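Non-reducing end beta-L-arabinofuranosidase (Bacteroides thetaiotaomicron, PDB 5MQO) probably hydrolyses glycosidic bonds in plant pectin as a family GH127 glycoside hydrolase, probably an aceric acidase, in a human gut bacterium. Local coordinates at residues 253-257 with 258-262; 372-375 with 376-379; 415-418 with 419-422. All coordinates share one frame; numbering follows the deposited sequence.

How the contacts relate
All three contacts are local turns or helix ends within the GH127 catalytic domain, met in series along the chain. Contact 1, the bend between helices 243-255 and 258-270, has its centre about 26 Å from the centre of the chain and is partly buried; contact 2, a loop turn ahead of helix 382-399, is also partly buried and lies on the opposite side of that centre. Contact 3, at the end of helix 402-416, is the buried one. In contact 1 an asparagine caps the second helix and also lies over a tyrosine ring, a proline and a threonine meet beside a weakly closed turn in contact 2, and backbone bonds with leucine and isoleucine dominate contact 3.

Contact 1. Residues 253-257 with 258-262; sequences RATGN and PRYLE
Asn257 and Tyr260 are joined through the backbone as the chain bends from helix 243-255 into helix 258-270, with Tyr260 N donating to Asn257 O at 2.9 Å and an N-H...O angle of 162°. The Asn257 side chain makes a second link: OD1 accepts from Arg259 N at 3.1 Å, a less straight bond. With CG anti to the backbone N (chi1 180°), the amide turns toward the next helix, OD1 facing Arg259 N. Asn257 is thus the N-cap of the second helix, while Gly256, at positive phi, ends the first. The same side chain lies over one face of the Tyr260 ring. Asn257 CB sits 3.9 Å from the centroid of the Tyr260 ring in a CH-pi contact, and Asn257 ND2 stands 3.2 Å above the ring plane, displaced toward the rim near CZ; amide and ring planes are 33° apart. Thr255 OG1 reaches the ring edge instead, 3.4 Å from Tyr260 CD2. Thr255 OG1 also accepts from Asn257 N at 3.3 Å, forming an ST turn, and bonds to Met251 O. Tyr260 OH is held by Asp222 of helix 212-230, against which the ring packs at Val218, Thr221 and Cys225. Arg259 leads away from the bend to a salt bridge with Glu229.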
loop_
_atom_site.group_PDB
_atom_site.type_symbol
_atom_site.label_atom_id
_atom_site.label_comp_id
_atom_site.label_asym_id
_atom_site.label_seq_id
_atom_site.Cartn_x
_atom_site.Cartn_y
_atom_site.Cartn_z
ATOM N N ARG A 253 -3.890 -19.363 -10.604
ATOM C CA ARG A 253 -2.718 -19.713 -9.809
ATOM C C ARG A 253 -2.938 -20.826 -8.810
ATOM O O ARG A 253 -2.084 -21.691 -8.690
ATOM C CB ARG A 253 -2.168 -18.490 -9.067
ATOM C CG ARG A 253 -1.387 -17.574 -10.005
ATOM C CD ARG A 253 -1.181 -16.209 -9.430
ATOM N NE ARG A 253 -0.608 -15.331 -10.428
ATOM C CZ ARG A 253 -0.446 -14.022 -10.243
ATOM N NH1 ARG A 253 -0.788 -13.463 -9.085
ATOM N NH2 ARG A 253 0.079 -13.267 -11.208
ATOM N N ALA A 254 -4.061 -20.802 -8.106
ATOM C CA ALA A 254 -4.355 -21.812 -7.096
ATOM C C ALA A 254 -4.926 -23.142 -7.608
ATOM O O ALA A 254 -4.864 -24.128 -6.881
ATOM C CB ALA A 254 -5.276 -21.244 -6.047
ATOM N N THR A 255 -5.490 -23.180 -8.815
ATOM C CA THR A 255 -6.154 -24.395 -9.316
ATOM C C THR A 255 -5.604 -24.971 -10.610
ATOM O O THR A 255 -5.843 -26.133 -10.885
ATOM C CB THR A 255 -7.642 -24.130 -9.592
ATOM O OG1 THR A 255 -7.775 -23.060 -10.545
ATOM C CG2 THR A 255 -8.393 -23.796 -8.300
ATOM N N GLY A 256 -4.906 -24.166 -11.414
ATOM C CA GLY A 256 -4.414 -24.577 -12.724
ATOM C C GLY A 256 -5.510 -24.584 -13.771
ATOM O O GLY A 256 -5.298 -25.065 -14.883
ATOM N N ASN A 257 -6.672 -24.032 -13.445
ATOM C CA ASN A 257 -7.841 -24.181 -14.287
ATOM C C ASN A 257 -7.861 -23.125 -15.401
ATOM O O ASN A 257 -8.227 -21.973 -15.124
ATOM C CB ASN A 257 -9.084 -24.075 -13.413
ATOM C CG ASN A 257 -10.375 -24.207 -14.194
ATOM O OD1 ASN A 257 -10.407 -24.050 -15.414
ATOM N ND2 ASN A 257 -11.460 -24.471 -13.480
ATOM N N PRO A 258 -7.538 -23.523 -16.668
ATOM C CA PRO A 258 -7.389 -22.560 -17.804
ATOM C C PRO A 258 -8.560 -21.637 -18.059
ATOM O O PRO A 258 -8.371 -20.550 -18.600
ATOM C CB PRO A 258 -7.193 -23.459 -19.044
ATOM C CG PRO A 258 -7.648 -24.803 -18.627
ATOM C CD PRO A 258 -7.406 -24.912 -17.148
ATOM N N ARG A 259 -9.752 -22.080 -17.691
ATOM C CA ARG A 259 -10.961 -21.266 -17.805
ATOM C C ARG A 259 -10.820 -19.927 -17.035
ATOM O O ARG A 259 -11.367 -18.902 -17.451
ATOM C CB ARG A 259 -12.165 -22.097 -17.333
ATOM C CG ARG A 259 -13.515 -21.446 -17.519
ATOM C CD ARG A 259 -14.576 -22.497 -17.812
ATOM N NE ARG A 259 -15.923 -21.908 -17.860
ATOM C CZ ARG A 259 -16.846 -21.983 -16.898
ATOM N NH1 ARG A 259 -16.618 -22.633 -15.744
ATOM N NH2 ARG A 259 -18.025 -21.388 -17.089
ATOM N N TYR A 260 -10.052 -19.942 -15.946
ATOM C CA TYR A 260 -9.912 -18.769 -15.090
ATOM C C TYR A 260 -8.970 -17.719 -15.681
ATOM O O TYR A 260 -9.237 -16.504 -15.603
ATOM C CB TYR A 260 -9.466 -19.190 -13.684
ATOM C CG TYR A 260 -10.421 -20.156 -12.984
ATOM C CD1 TYR A 260 -11.766 -20.280 -13.374
ATOM C CD2 TYR A 260 -9.989 -20.922 -11.908
ATOM C CE1 TYR A 260 -12.623 -21.150 -12.738
ATOM C CE2 TYR A 260 -10.857 -21.785 -11.253
ATOM C CZ TYR A 260 -12.180 -21.895 -11.675
ATOM O OH TYR A 260 -13.060 -22.747 -11.033
ATOM N N LEU A 261 -7.869 -18.189 -16.254
ATOM C CA LEU A 261 -6.987 -17.341 -17.026
ATOM C C LEU A 261 -7.718 -16.789 -18.249
ATOM O O LEU A 261 -7.565 -15.615 -18.558
ATOM C CB LEU A 261 -5.758 -18.134 -17.454
ATOM C CG LEU A 261 -4.698 -17.429 -18.301
ATOM C CD1 LEU A 261 -4.178 -16.189 -17.587
ATOM C CD2 LEU A 261 -3.562 -18.387 -18.628
ATOM N N GLU A 262 -8.502 -17.614 -18.950
ATOM C CA GLU A 262 -9.245 -17.112 -20.128
ATOM C C GLU A 262 -10.245 -16.027 -19.751
ATOM O O GLU A 262 -10.424 -15.073 -20.509
ATOM C CB GLU A 262 -9.977 -18.219 -20.911
ATOM C CG GLU A 262 -9.103 -19.033 -21.870
ATOM C CD GLU A 262 -8.226 -18.190 -22.805
ATOM O OE1 GLU A 262 -8.776 -17.313 -23.534
ATOM O OE2 GLU A 262 -6.981 -18.413 -22.788
#

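Contact 2. Residues 372-375 with 376-379; sequences QLPN and STAH
Pro374 and Thr377 make the side-chain contact here, crossing at about a right angle: Thr377 OG1 approaches the proline ring, 3.6 Å from Pro374 CB and 3.8 Å from Pro374 CG. The hydroxyl is set there by a chi1 of 58°, which puts OG1 between the backbone N and the carbonyl carbon of its own residue. A second van der Waals contact runs from side chain to backbone, Ala378 CB lying 3.4 Å from Pro374 O and 3.7 Å from Asn375 O. Asn375 to Ala378 form a type I beta turn, in the loop that leads from strand 361-364 to helix 382-399, and Pro374 directly precedes it. The backbone hydrogen bond of the turn is weak: Ala378 N reaches Asn375 O at 3.4 Å, although the N-H...O angle of 161° is fairly straight. Hydrogen bonds to other parts of the domain hold both ends of the turn region. Tyr336 OH bonds to Pro374 O, and the Tyr336 side chain also touches Ala378; backbone bonds join Asn375 to Leu433 and His379 to Asn431. Apart from these bonds, the Asn375 and Ser376 side chains pack on Arg434 of strand 434-435, while the His379 ring meets Tyr345 edge-to-face.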
loop_
_atom_site.group_PDB
_atom_site.type_symbol
_atom_site.label_atom_id
_atom_site.label_comp_id
_atom_site.label_asym_id
_atom_site.label_seq_id
_atom_site.Cartn_x
_atom_site.Cartn_y
_atom_site.Cartn_z
ATOM N N GLN A 372 -1.144 18.147 -10.781
ATOM C CA GLN A 372 -2.207 18.795 -10.016
ATOM C C GLN A 372 -2.306 18.082 -8.675
ATOM O O GLN A 372 -2.978 17.046 -8.556
ATOM C CB GLN A 372 -3.541 18.776 -10.765
ATOM C CG GLN A 372 -4.715 19.333 -9.977
ATOM C CD GLN A 372 -6.023 19.259 -10.729
ATOM O OE1 GLN A 372 -6.220 18.441 -11.655
ATOM N NE2 GLN A 372 -6.946 20.118 -10.333
ATOM N N LEU A 373 -1.616 18.623 -7.673
ATOM C CA LEU A 373 -1.478 17.938 -6.378
ATOM C C LEU A 373 -1.861 18.768 -5.159
ATOM O O LEU A 373 -1.066 18.902 -4.242
ATOM C CB LEU A 373 -0.058 17.376 -6.245
ATOM C CG LEU A 373 0.281 16.366 -7.360
ATOM C CD1 LEU A 373 1.784 16.107 -7.427
ATOM C CD2 LEU A 373 -0.505 15.066 -7.192
ATOM N N PRO A 374 -3.109 19.277 -5.115
ATOM C CA PRO A 374 -3.569 20.070 -3.973
ATOM C C PRO A 374 -3.521 19.301 -2.650
ATOM O O PRO A 374 -3.503 18.094 -2.632
ATOM C CB PRO A 374 -5.032 20.349 -4.335
ATOM C CG PRO A 374 -5.444 19.158 -5.134
ATOM C CD PRO A 374 -4.244 18.972 -6.019
ATOM N N ASN A 375 -3.574 20.028 -1.560
ATOM C CA ASN A 375 -3.214 19.513 -0.277
ATOM C C ASN A 375 -4.441 19.358 0.604
ATOM O O ASN A 375 -4.716 18.251 1.075
ATOM C CB ASN A 375 -2.211 20.470 0.366
ATOM C CG ASN A 375 -0.828 20.388 -0.264
ATOM O OD1 ASN A 375 -0.443 21.214 -1.102
ATOM N ND2 ASN A 375 -0.057 19.398 0.171
ATOM N N SER A 376 -5.144 20.470 0.848
ATOM C CA SER A 376 -6.376 20.480 1.635
ATOM C C SER A 376 -7.455 19.618 1.005
ATOM O O SER A 376 -8.214 18.983 1.732
ATOM C CB SER A 376 -6.948 21.894 1.820
ATOM O OG SER A 376 -6.035 22.805 2.419
ATOM N N THR A 377 -7.536 19.590 -0.322
ATOM C CA THR A 377 -8.558 18.825 -0.986
ATOM C C THR A 377 -8.056 17.540 -1.641
ATOM O O THR A 377 -8.774 16.963 -2.458
ATOM C CB THR A 377 -9.306 19.688 -2.017
ATOM O OG1 THR A 377 -8.375 20.199 -2.964
ATOM C CG2 THR A 377 -10.014 20.865 -1.319
ATOM N N ALA A 378 -6.868 17.062 -1.288
ATOM C CA ALA A 378 -6.428 15.721 -1.735
ATOM C C ALA A 378 -7.399 14.691 -1.208
ATOM O O ALA A 378 -7.709 14.692 -0.017
ATOM C CB ALA A 378 -5.040 15.400 -1.232
ATOM N N HIS A 379 -7.921 13.858 -2.099
ATOM C CA HIS A 379 -8.903 12.830 -1.722
ATOM C C HIS A 379 -8.143 11.671 -1.090
ATOM O O HIS A 379 -8.284 11.446 0.099
ATOM C CB HIS A 379 -9.735 12.391 -2.931
ATOM C CG HIS A 379 -10.867 11.482 -2.590
ATOM N ND1 HIS A 379 -12.108 11.950 -2.228
ATOM C CD2 HIS A 379 -10.953 10.135 -2.573
ATOM C CE1 HIS A 379 -12.911 10.923 -1.991
ATOM N NE2 HIS A 379 -12.232 9.810 -2.194
#

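Contact 3. Residues 415-418 with 419-422; sequences SVLS and GISL
The C-terminal end of helix 402-416 tightens here into a 3-10 turn before the chain leaves as a loop, and one bond of that turn is Gly419 N to Val416 O at 2.9 Å. It is bent, with an N-H...O angle of 146°, and the donor stands well out of the carbonyl plane. One residue on, Ile420 N points almost straight at Leu417 O (170°), yet at 3.4 Å the bond is weak. Gly419 itself lies buried in the turn. Leu417 and Ile420 meet loosely through their methyls, Leu417 CD1 lying 4.4 Å from Ile420 CG2. That same Ile420 CG2 sits 3.7 Å from Leu417 O, placed between the backbone N and carbonyl carbon of Ile420 while CG1 extends anti to the N (chi1 -160°). Ser418 OG is hydrogen-bonded to Asn431 OD1, and Ser418 O accepts from Arg449. Leu417 and Ile420 both pack on Phe58 of helix 50-69 and on Leu466 of helix 458-466, where Val416 joins them, while Gly419 is tied by a backbone bond to Phe428 in the loop that leads on to strand 434-435.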
loop_
_atom_site.group_PDB
_atom_site.type_symbol
_atom_site.label_atom_id
_atom_site.label_comp_id
_atom_site.label_asym_id
_atom_site.label_seq_id
_atom_site.Cartn_x
_atom_site.Cartn_y
_atom_site.Cartn_z
ATOM N N SER A 415 0.604 6.154 3.263
ATOM C CA SER A 415 -0.765 6.316 2.775
ATOM C C SER A 415 -1.680 5.119 2.984
ATOM O O SER A 415 -2.816 5.132 2.531
ATOM C CB SER A 415 -0.723 6.716 1.309
ATOM O OG SER A 415 0.064 5.839 0.535
ATOM N N VAL A 416 -1.207 4.106 3.693
ATOM C CA VAL A 416 -2.021 2.936 4.058
ATOM C C VAL A 416 -2.097 2.875 5.589
ATOM O O VAL A 416 -3.192 2.895 6.165
ATOM C CB VAL A 416 -1.394 1.646 3.481
ATOM C CG1 VAL A 416 -2.112 0.403 3.978
ATOM C CG2 VAL A 416 -1.418 1.692 1.964
ATOM N N LEU A 417 -0.931 2.838 6.236
ATOM C CA LEU A 417 -0.861 2.883 7.677
ATOM C C LEU A 417 -1.474 4.179 8.243
ATOM O O LEU A 417 -1.969 4.193 9.385
ATOM C CB LEU A 417 0.589 2.688 8.126
ATOM C CG LEU A 417 0.944 2.698 9.613
ATOM C CD1 LEU A 417 0.271 1.593 10.405
ATOM C CD2 LEU A 417 2.441 2.597 9.749
ATOM N N SER A 418 -1.485 5.256 7.457
ATOM C CA SER A 418 -2.148 6.502 7.893
ATOM C C SER A 418 -3.658 6.334 8.017
ATOM O O SER A 418 -4.323 7.087 8.700
ATOM C CB SER A 418 -1.874 7.614 6.900
ATOM O OG SER A 418 -2.507 7.298 5.678
ATOM N N GLY A 419 -4.188 5.346 7.318
ATOM C CA GLY A 419 -5.606 5.084 7.302
ATOM C C GLY A 419 -6.238 4.559 8.573
ATOM O O GLY A 419 -7.479 4.511 8.655
ATOM N N ILE A 420 -5.412 4.156 9.543
ATOM C CA ILE A 420 -5.892 3.585 10.796
ATOM C C ILE A 420 -5.241 4.345 11.932
ATOM O O ILE A 420 -4.145 4.856 11.781
ATOM C CB ILE A 420 -5.601 2.054 10.882
ATOM C CG1 ILE A 420 -6.517 1.375 11.920
ATOM C CG2 ILE A 420 -4.113 1.758 11.137
ATOM C CD1 ILE A 420 -6.326 -0.138 12.059
ATOM N N SER A 421 -5.946 4.425 13.057
ATOM C CA SER A 421 -5.432 5.019 14.304
ATOM C C SER A 421 -4.299 4.182 14.922
ATOM O O SER A 421 -4.082 3.027 14.542
ATOM C CB SER A 421 -6.580 5.203 15.321
ATOM O OG SER A 421 -7.334 4.006 15.522
ATOM N N LEU A 422 -3.555 4.787 15.848
ATOM C CA LEU A 422 -2.558 4.048 16.613
ATOM C C LEU A 422 -3.219 3.044 17.578
ATOM O O LEU A 422 -2.701 1.944 17.726
ATOM C CB LEU A 422 -1.611 4.989 17.329
ATOM C CG LEU A 422 -0.649 5.732 16.401
ATOM C CD1 LEU A 422 0.083 6.805 17.181
ATOM C CD2 LEU A 422 0.344 4.782 15.737
#